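Local coordinates for inactivation-no-after-potential D protein (PDB 2QKV) that probably serves as a multi-PDZ scaffold in fly vision, here through its fifth PDZ domain, a peptide-binding module that helps organise G protein-coupled signalling, at residues 27-32 and 53-58. The protein carries 1 engineered substitution. Residues are numbered along the deposited sequence; the frame is centred on the assembly and turned at random.
Sequences SPNEIG and GDIITK
The turn joining strands 24-28 and 33-38 of this PDZ domain folds against strand 55-59, with Ile31 of the turn packing across Ile55 of the strand. Ile31 CG1 lies 3.8 Å from Ile55 CG2, and the two delta methyls, Ile31 CD1 and Ile55 CD1, come within 3.9 Å; the side chains cross at about a right angle. In Ile55, CG2 stands anti to the backbone N (CG1 at chi1 -55°), which carries that methyl to Ile31 and to within 3.9 Å of Gly32 C. An alanine here is likely to strip Ile31 of these CG2 and CD1 contacts and open a gap beside the turn. Glu30 and Ile31 form the corners of a type I turn, closed by a hydrogen bond from Asn29 N to Gly32 O (2.9 Å) and a weak return bond from Gly32 N to Asn29 O. Backbones approach most closely at Gly32, whose CA makes a C-H...O contact of 3.2 Å with Ile56 O; a beta carbon at Gly32 would clash with that oxygen. Alongside, the Thr57 methyl CG2 makes van der Waals contact with Ile31 O at 3.5 Å. Pro28 of a second subunit packs on Asn29 and Ile55. Such a beta-hairpin turn packed on a third strand fits the antiparallel beta-sandwich of PDZ domains.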
ATOM      1  N   SER A  27      -9.656  -5.549 -11.044  1.00 11.52           N
ATOM      2  CA  SER A  27      -8.683  -4.491 -10.769  1.00 14.91           C
ATOM      3  C   SER A  27      -8.419  -4.582  -9.266  1.00 13.54           C
ATOM      4  O   SER A  27      -9.342  -4.379  -8.468  1.00 15.84           O
ATOM      5  CB  SER A  27      -9.304  -3.136 -11.119  1.00 18.70           C
ATOM      6  OG  SER A  27      -8.443  -2.056 -10.790  1.00 23.47           O
ATOM      7  N   PRO A  28      -7.175  -4.873  -8.848  1.00 11.47           N
ATOM      8  CA  PRO A  28      -6.927  -4.973  -7.406  1.00 10.48           C
ATOM      9  C   PRO A  28      -6.882  -3.659  -6.643  1.00 10.35           C
ATOM     10  O   PRO A  28      -6.480  -2.629  -7.176  1.00 11.90           O
ATOM     11  CB  PRO A  28      -5.589  -5.698  -7.338  1.00 12.00           C
ATOM     12  CG  PRO A  28      -4.859  -5.106  -8.529  1.00 11.06           C
ATOM     13  CD  PRO A  28      -5.922  -5.099  -9.609  1.00  9.51           C
ATOM     14  N   ASN A  29      -7.321  -3.712  -5.394  1.00 10.27           N
ATOM     15  CA  ASN A  29      -7.255  -2.563  -4.510  1.00  9.49           C
ATOM     16  C   ASN A  29      -7.145  -3.065  -3.079  1.00  9.77           C
ATOM     17  O   ASN A  29      -7.204  -4.280  -2.830  1.00 10.28           O
ATOM     18  CB  ASN A  29      -8.431  -1.585  -4.732  1.00  9.00           C
ATOM     19  CG  ASN A  29      -9.783  -2.184  -4.442  1.00 10.64           C
ATOM     20  OD1 ASN A  29     -10.653  -2.246  -5.321  1.00 15.04           O
ATOM     21  ND2 ASN A  29      -9.989  -2.599  -3.214  1.00  7.88           N
ATOM     22  N   GLU A  30      -6.959  -2.156  -2.125  1.00 10.05           N
ATOM     23  CA  GLU A  30      -6.777  -2.571  -0.749  1.00 11.88           C
ATOM     24  C   GLU A  30      -7.882  -3.402  -0.118  1.00 10.61           C
ATOM     25  O   GLU A  30      -7.591  -4.250   0.728  1.00 11.34           O
ATOM     26  CB  GLU A  30      -6.477  -1.358   0.134  1.00 16.90           C
ATOM     27  CG  GLU A  30      -5.021  -0.885   0.070  1.00 23.49           C
ATOM     28  CD  GLU A  30      -4.019  -1.984   0.427  1.00 27.10           C
ATOM     29  OE1 GLU A  30      -4.266  -2.752   1.384  1.00 29.25           O
ATOM     30  OE2 GLU A  30      -2.970  -2.068  -0.248  1.00 31.45           O
ATOM     31  N   ILE A  31      -9.132  -3.183  -0.507  1.00 11.24           N
ATOM     32  CA  ILE A  31     -10.190  -3.980   0.112  1.00 11.24           C
ATOM     33  C   ILE A  31     -10.653  -5.198  -0.685  1.00 11.02           C
ATOM     34  O   ILE A  31     -11.351  -6.047  -0.153  1.00 10.72           O
ATOM     35  CB  ILE A  31     -11.446  -3.139   0.499  1.00 13.10           C
ATOM     36  CG1 ILE A  31     -12.271  -2.775  -0.723  1.00 12.59           C
ATOM     37  CG2 ILE A  31     -11.022  -1.889   1.259  1.00 15.42           C
ATOM     38  CD1 ILE A  31     -13.696  -2.330  -0.350  1.00 13.06           C
ATOM     39  N   GLY A  32     -10.256  -5.303  -1.946  1.00  9.97           N
ATOM     40  CA  GLY A  32     -10.684  -6.448  -2.727  1.00  9.14           C
ATOM     41  C   GLY A  32     -10.410  -6.218  -4.190  1.00  9.07           C
ATOM     42  O   GLY A  32      -9.511  -5.463  -4.558  1.00 10.67           O
ATOM     43  N   GLY A  53     -17.966  -1.971 -11.270  1.00 10.05           N
ATOM     44  CA  GLY A  53     -17.667  -1.126 -10.128  1.00  9.64           C
ATOM     45  C   GLY A  53     -17.831  -1.838  -8.800  1.00  9.09           C
ATOM     46  O   GLY A  53     -17.293  -1.385  -7.789  1.00  8.94           O
ATOM     47  N   ASP A  54     -18.566  -2.943  -8.779  1.00  9.34           N
ATOM     48  CA  ASP A  54     -18.726  -3.669  -7.521  1.00  8.57           C
ATOM     49  C   ASP A  54     -17.353  -4.196  -7.112  1.00  8.04           C
ATOM     50  O   ASP A  54     -16.502  -4.466  -7.966  1.00  8.94           O
ATOM     51  CB  ASP A  54     -19.684  -4.851  -7.669  1.00  8.06           C
ATOM     52  CG  ASP A  54     -21.142  -4.426  -7.774  1.00  7.54           C
ATOM     53  OD1 ASP A  54     -21.447  -3.241  -7.516  1.00  9.77           O
ATOM     54  OD2 ASP A  54     -21.970  -5.310  -8.103  1.00  9.80           O
ATOM     55  N   ILE A  55     -17.134  -4.348  -5.806  1.00  6.90           N
ATOM     56  CA  ILE A  55     -15.859  -4.825  -5.301  1.00  6.32           C
ATOM     57  C   ILE A  55     -16.036  -6.151  -4.578  1.00  6.45           C
ATOM     58  O   ILE A  55     -16.763  -6.225  -3.577  1.00  6.90           O
ATOM     59  CB  ILE A  55     -15.219  -3.818  -4.310  1.00  6.46           C
ATOM     60  CG1 ILE A  55     -15.096  -2.447  -4.975  1.00  7.18           C
ATOM     61  CG2 ILE A  55     -13.848  -4.331  -3.871  1.00  7.52           C
ATOM     62  CD1 ILE A  55     -14.513  -1.383  -4.070  1.00  9.72           C
ATOM     63  N   ILE A  56     -15.387  -7.189  -5.102  1.00  6.39           N
ATOM     64  CA  ILE A  56     -15.449  -8.514  -4.493  1.00  5.78           C
ATOM     65  C   ILE A  56     -14.437  -8.489  -3.347  1.00  5.72           C
ATOM     66  O   ILE A  56     -13.243  -8.256  -3.566  1.00  5.91           O
ATOM     67  CB  ILE A  56     -15.079  -9.596  -5.531  1.00  6.19           C
ATOM     68  CG1 ILE A  56     -16.060  -9.519  -6.711  1.00  8.11           C
ATOM     69  CG2 ILE A  56     -15.112 -10.981  -4.880  1.00  7.27           C
ATOM     70  CD1 ILE A  56     -15.650 -10.319  -7.959  1.00  8.25           C
ATOM     71  N   THR A  57     -14.921  -8.756  -2.131  1.00  6.17           N
ATOM     72  CA  THR A  57     -14.090  -8.698  -0.928  1.00  6.04           C
ATOM     73  C   THR A  57     -13.730 -10.030  -0.266  1.00  7.38           C
ATOM     74  O   THR A  57     -12.859 -10.074   0.611  1.00  8.79           O
ATOM     75  CB  THR A  57     -14.753  -7.785   0.123  1.00  7.93           C
ATOM     76  OG1 THR A  57     -16.071  -8.280   0.402  1.00  9.15           O
ATOM     77  CG2 THR A  57     -14.873  -6.371  -0.417  1.00  9.53           C
ATOM     78  N   LYS A  58     -14.421 -11.099  -0.649  1.00  8.21           N
ATOM     79  CA  LYS A  58     -14.122 -12.426  -0.116  1.00  8.47           C
ATOM     80  C   LYS A  58     -14.412 -13.431  -1.226  1.00  8.74           C
ATOM     81  O   LYS A  58     -15.402 -13.311  -1.932  1.00  8.39           O
ATOM     82  CB  LYS A  58     -14.960 -12.742   1.132  1.00  8.76           C
ATOM     83  CG  LYS A  58     -14.517 -14.035   1.829  1.00 10.21           C
ATOM     84  CD  LYS A  58     -15.138 -14.222   3.203  1.00 16.07           C
ATOM     85  CE  LYS A  58     -14.546 -13.244   4.203  1.00 19.51           C
ATOM     86  NZ  LYS A  58     -14.910 -13.567   5.619  1.00 22.84           N
TER